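Local structure of putative peptidyl-prolyl cis-trans isomerase Cbf2 (Campylobacter jejuni, 3RFW) at residues 128-133 with 191-196; 178-183 with 201-206. The protein probably catalyses cis-trans isomerisation of proline peptide bonds and is a SurA-like chaperone. All blocks are in the same frame, centred on the assembly; numbering follows the deposited sequence.

Contact 1: 128-133 with 191-196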
loop_
_atom_site.group_PDB
_atom_site.type_symbol
_atom_site.label_atom_id
_atom_site.label_comp_id
_atom_site.label_asym_id
_atom_site.label_seq_id
_atom_site.Cartn_x
_atom_site.Cartn_y
_atom_site.Cartn_z
ATOM N N ASP A 128 -30.556 31.520 20.760
ATOM C CA ASP A 128 -31.357 32.086 19.670
ATOM C C ASP A 128 -31.505 31.117 18.510
ATOM O O ASP A 128 -32.552 31.070 17.867
ATOM C CB ASP A 128 -30.748 33.399 19.149
ATOM C CG ASP A 128 -31.011 34.586 20.074
ATOM O OD1 ASP A 128 -31.276 34.371 21.279
ATOM O OD2 ASP A 128 -30.924 35.742 19.597
ATOM N N ILE A 129 -30.429 30.421 18.159
ATOM C CA ILE A 129 -30.580 29.330 17.199
ATOM C C ILE A 129 -31.568 28.312 17.749
ATOM O O ILE A 129 -32.499 27.907 17.050
ATOM C CB ILE A 129 -29.244 28.639 16.846
ATOM C CG1 ILE A 129 -28.418 29.541 15.922
ATOM C CG2 ILE A 129 -29.494 27.261 16.181
ATOM C CD1 ILE A 129 -26.934 29.518 16.225
ATOM N N ILE A 130 -31.393 27.942 19.014
ATOM C CA ILE A 130 -32.269 26.956 19.641
ATOM C C ILE A 130 -33.733 27.379 19.519
ATOM O O ILE A 130 -34.580 26.607 19.042
ATOM C CB ILE A 130 -31.885 26.712 21.108
ATOM C CG1 ILE A 130 -30.672 25.769 21.174
ATOM C CG2 ILE A 130 -33.069 26.109 21.875
ATOM C CD1 ILE A 130 -30.039 25.662 22.546
ATOM N N ASN A 131 -33.971 28.661 19.806
ATOM C CA ASN A 131 -35.240 29.349 19.540
ATOM C C ASN A 131 -35.814 29.227 18.135
ATOM O O ASN A 131 -37.011 28.971 17.969
ATOM C CB ASN A 131 -35.084 30.833 19.853
ATOM C CG ASN A 131 -35.494 31.163 21.249
ATOM O OD1 ASN A 131 -34.658 31.522 22.085
ATOM N ND2 ASN A 131 -36.789 31.011 21.534
ATOM N N GLU A 132 -35.000 29.548 17.134
ATOM C CA GLU A 132 -35.457 29.493 15.754
ATOM C C GLU A 132 -35.948 28.104 15.361
ATOM O O GLU A 132 -36.781 27.973 14.455
ATOM C CB GLU A 132 -34.351 29.935 14.797
ATOM C CG GLU A 132 -34.643 31.247 14.090
ATOM C CD GLU A 132 -33.514 31.677 13.181
ATOM O OE1 GLU A 132 -33.709 31.642 11.946
ATOM O OE2 GLU A 132 -32.430 32.026 13.703
ATOM N N LEU A 133 -35.400 27.076 16.016
ATOM C CA LEU A 133 -35.695 25.675 15.687
ATOM C C LEU A 133 -36.738 25.028 16.625
ATOM O O LEU A 133 -37.277 23.947 16.331
ATOM C CB LEU A 133 -34.400 24.842 15.661
ATOM C CG LEU A 133 -33.257 25.337 14.762
ATOM C CD1 LEU A 133 -31.903 24.839 15.237
ATOM C CD2 LEU A 133 -33.482 24.993 13.291
ATOM N N THR A 191 -31.609 21.167 23.423
ATOM C CA THR A 191 -32.433 22.314 23.800
ATOM C C THR A 191 -31.689 23.214 24.786
ATOM O O THR A 191 -32.172 24.289 25.136
ATOM C CB THR A 191 -33.777 21.853 24.424
ATOM O OG1 THR A 191 -34.697 21.505 23.379
ATOM C CG2 THR A 191 -34.388 22.959 25.275
ATOM N N THR A 192 -30.526 22.771 25.249
ATOM C CA THR A 192 -29.614 23.671 25.950
ATOM C C THR A 192 -28.249 23.676 25.297
ATOM O O THR A 192 -27.720 22.614 24.945
ATOM C CB THR A 192 -29.490 23.334 27.450
ATOM O OG1 THR A 192 -30.548 23.983 28.157
ATOM C CG2 THR A 192 -28.163 23.822 28.025
ATOM N N PRO A 193 -27.692 24.884 25.090
ATOM C CA PRO A 193 -26.321 25.065 24.620
ATOM C C PRO A 193 -25.327 24.153 25.338
ATOM O O PRO A 193 -25.446 23.941 26.545
ATOM C CB PRO A 193 -26.051 26.535 24.933
ATOM C CG PRO A 193 -27.382 27.191 24.729
ATOM C CD PRO A 193 -28.424 26.165 25.142
ATOM N N VAL A 194 -24.416 23.553 24.572
ATOM C CA VAL A 194 -23.335 22.730 25.122
ATOM C C VAL A 194 -22.042 23.528 25.110
ATOM O O VAL A 194 -21.635 24.027 24.064
ATOM C CB VAL A 194 -23.110 21.457 24.264
ATOM C CG1 VAL A 194 -22.014 20.575 24.861
ATOM C CG2 VAL A 194 -24.426 20.677 24.072
ATOM N N LYS A 195 -21.368 23.592 26.252
ATOM C CA LYS A 195 -20.174 24.418 26.390
ATOM C C LYS A 195 -18.889 23.609 26.256
ATOM O O LYS A 195 -18.677 22.643 26.987
ATOM C CB LYS A 195 -20.180 25.157 27.736
ATOM N N THR A 196 -18.008 24.035 25.353
ATOM C CA THR A 196 -16.659 23.457 25.264
ATOM C C THR A 196 -15.565 24.535 25.200
ATOM O O THR A 196 -15.848 25.732 25.277
ATOM C CB THR A 196 -16.502 22.548 24.014
ATOM O OG1 THR A 196 -16.525 23.354 22.827
ATOM C CG2 THR A 196 -17.608 21.503 23.946
#

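Contact 2: 178-183 with 201-206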
loop_
_atom_site.group_PDB
_atom_site.type_symbol
_atom_site.label_atom_id
_atom_site.label_comp_id
_atom_site.label_asym_id
_atom_site.label_seq_id
_atom_site.Cartn_x
_atom_site.Cartn_y
_atom_site.Cartn_z
ATOM N N THR A 178 -19.544 15.078 23.407
ATOM C CA THR A 178 -19.859 13.652 23.428
ATOM C C THR A 178 -20.998 13.277 24.392
ATOM O O THR A 178 -21.914 12.544 24.019
ATOM C CB THR A 178 -18.575 12.859 23.777
ATOM O OG1 THR A 178 -17.621 13.051 22.731
ATOM C CG2 THR A 178 -18.844 11.386 23.931
ATOM N N ASP A 179 -20.940 13.791 25.617
ATOM C CA ASP A 179 -21.994 13.577 26.599
ATOM C C ASP A 179 -23.366 14.002 26.086
ATOM O O ASP A 179 -24.326 13.231 26.144
ATOM C CB ASP A 179 -21.679 14.305 27.917
ATOM C CG ASP A 179 -20.630 13.570 28.768
ATOM O OD1 ASP A 179 -20.165 12.474 28.359
ATOM O OD2 ASP A 179 -20.261 14.109 29.837
ATOM N N ALA A 180 -23.486 15.233 25.617
ATOM C CA ALA A 180 -24.794 15.687 25.158
ATOM C C ALA A 180 -25.288 14.892 23.940
ATOM O O ALA A 180 -26.475 14.562 23.849
ATOM C CB ALA A 180 -24.791 17.186 24.881
ATOM N N ALA A 181 -24.372 14.538 23.037
ATOM C CA ALA A 181 -24.761 13.916 21.776
ATOM C C ALA A 181 -25.230 12.462 21.962
ATOM O O ALA A 181 -26.178 12.019 21.312
ATOM C CB ALA A 181 -23.626 13.993 20.754
ATOM N N PHE A 182 -24.591 11.748 22.878
ATOM C CA PHE A 182 -25.081 10.433 23.304
ATOM C C PHE A 182 -26.384 10.452 24.103
ATOM O O PHE A 182 -27.148 9.487 24.057
ATOM C CB PHE A 182 -23.994 9.634 24.028
ATOM C CG PHE A 182 -23.032 8.958 23.093
ATOM C CD1 PHE A 182 -22.054 9.688 22.445
ATOM C CD2 PHE A 182 -23.198 7.629 22.743
ATOM C CE1 PHE A 182 -21.186 9.075 21.550
ATOM C CE2 PHE A 182 -22.315 7.000 21.859
ATOM C CZ PHE A 182 -21.305 7.723 21.277
ATOM N N ALA A 183 -26.648 11.543 24.820
ATOM C CA ALA A 183 -27.862 11.609 25.623
ATOM C C ALA A 183 -29.123 11.843 24.803
ATOM O O ALA A 183 -30.201 11.398 25.190
ATOM C CB ALA A 183 -27.737 12.637 26.717
ATOM N N HIS A 201 -22.310 25.065 21.467
ATOM C CA HIS A 201 -22.840 24.276 20.347
ATOM C C HIS A 201 -24.331 24.015 20.463
ATOM O O HIS A 201 -24.841 23.763 21.543
ATOM C CB HIS A 201 -22.138 22.929 20.217
ATOM C CG HIS A 201 -20.672 22.972 20.490
ATOM N ND1 HIS A 201 -19.745 22.406 19.639
ATOM C CD2 HIS A 201 -19.971 23.466 21.537
ATOM C CE1 HIS A 201 -18.540 22.523 20.167
ATOM N NE2 HIS A 201 -18.649 23.162 21.317
ATOM N N VAL A 202 -24.997 23.963 19.317
ATOM C CA VAL A 202 -26.259 23.262 19.193
ATOM C C VAL A 202 -26.079 21.989 18.362
ATOM O O VAL A 202 -25.586 22.035 17.228
ATOM C CB VAL A 202 -27.335 24.169 18.538
ATOM C CG1 VAL A 202 -28.692 23.472 18.516
ATOM C CG2 VAL A 202 -27.413 25.532 19.271
ATOM N N ILE A 203 -26.550 20.867 18.900
ATOM C CA ILE A 203 -26.360 19.555 18.272
ATOM C C ILE A 203 -27.701 18.999 17.793
ATOM O O ILE A 203 -28.713 19.077 18.514
ATOM C CB ILE A 203 -25.762 18.579 19.264
ATOM C CG1 ILE A 203 -24.530 19.197 19.937
ATOM C CG2 ILE A 203 -25.444 17.247 18.592
ATOM C CD1 ILE A 203 -23.746 18.211 20.767
ATOM N N LEU A 204 -27.732 18.530 16.549
ATOM C CA LEU A 204 -28.853 17.725 16.072
ATOM C C LEU A 204 -28.407 16.275 15.833
ATOM O O LEU A 204 -27.508 16.031 15.031
ATOM C CB LEU A 204 -29.431 18.307 14.783
ATOM C CG LEU A 204 -30.412 17.403 14.053
ATOM C CD1 LEU A 204 -31.697 17.190 14.875
ATOM C CD2 LEU A 204 -30.722 17.967 12.689
ATOM N N LYS A 205 -29.028 15.329 16.537
ATOM C CA LYS A 205 -28.679 13.923 16.383
ATOM C C LYS A 205 -29.547 13.263 15.328
ATOM O O LYS A 205 -30.771 13.246 15.444
ATOM C CB LYS A 205 -28.820 13.173 17.713
ATOM N N GLU A 206 -28.905 12.687 14.317
ATOM C CA GLU A 206 -29.629 12.071 13.212
ATOM C C GLU A 206 -29.931 10.597 13.518
ATOM O O GLU A 206 -31.033 10.109 13.246
ATOM C CB GLU A 206 -28.819 12.199 11.917
ATOM C CG GLU A 206 -29.531 11.680 10.655
ATOM C CD GLU A 206 -28.729 11.912 9.371
ATOM O OE1 GLU A 206 -27.754 12.700 9.397
ATOM O OE2 GLU A 206 -29.083 11.309 8.334
#

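Contact 1: 128-133 with 191-196
The flat groups that I130 meets are two successive peptide planes, T191-T192 and T192-P193, and its methyl CD1 lies over one face of each. Over the T192-P193 link CD1 sits face-on, 3.8 Å from T192 C; its precise height over the P193 end is uncertain, because the methyl is modelled closer to P193 CD than two carbons can sit. Over the T191-T192 plane the same methyl is 3.6 Å from T191 O. The other branch of I130 meets this plane from a tilted position, with CG2 3.8 Å from T191 O. The torsions explain the division: CG2 is anti to the backbone N, while CG1 (chi1 -79°) continues into an extended arm (chi2 169°) that carries CD1 forward to the turn. The contact joins the end of helix 123-133 to the bend from which strand 188-196 continues, at the outer strand of the four-stranded antiparallel sheet of the parvulin-type PPIase domain. The two segments meet by van der Waals contact alone, burying 133 Å² in total, with I130 the one residue of 128-133 that takes part. The T191 and T192 side chains start away from the helix, and I130 meets these two residues at T191 O and T192 C. I130 rests on V202 of the neighbouring strand as well, while P193 touches A126 and K127 one turn earlier in the helix.

Contact 2: 178-183 with 201-206
With chi1 at -50° and chi2 at -171°, I203 holds CG2 anti to its backbone N and extends CG1-CD1 from the strand toward helix 175-183. CD1 thereby reaches the junction of two consecutive alanines, 4.4 Å from A180 CB and 4.2 Å from A181 CB. The two directions, measured at CD1, diverge by about 77°, so the methyl meets both alanines at once without being aligned with either. The second branch comes alongside: I203 CG2 is 4.3 Å from A181 CB, which gives A181 two points of contact and A180 one. These separations lie at the loose end of van der Waals contact, and the 124 Å² buried is modest, as expected when the helix offers only methyl groups. Small side chains let the backbones come close, with A181 CA 6.7 Å from K205 CA. Around this pair, I203 packs on A115 and T190 of the flanking strands, and A180 on V194. The neighbours V202 and L204 point to the sheet's other face, toward helix 138-152. H201, on the same face as I203, meets the rings of H117 and F177, consistent with the paired histidines of parvulin active sites. A four-stranded antiparallel sheet of order 2-1-4-3, with helix 175-183 on one face and helices 123-133 and 138-152 on the other, is built as in the parvulin fold of PpiC-type isomerases.

Contacts 1 and 2 have centres 11 Å apart in the same PpiC-type domain and engage neighbouring strands of one sheet, 188-196 and 199-213. Their segments alternate along the chain: 128-133, 178-183, 191-196, 201-206. The two helices involved flank different faces of the sheet, as follows from I130 CG1 packing on V202 CG2 (3.8 Å) on the face of helix 138-152, and V194 CG2 on A180 CB (3.6 Å) on the opposite face. The strands are tied by probable hydrogen bonds, H201 N to V194 O at 2.9 Å and T196 OG1 with H201 NE2 at 2.6 Å. The hairpin 188-213 therefore carries both contacts, with H201, probably part of the active site as in other parvulins, bonded to its partner strand.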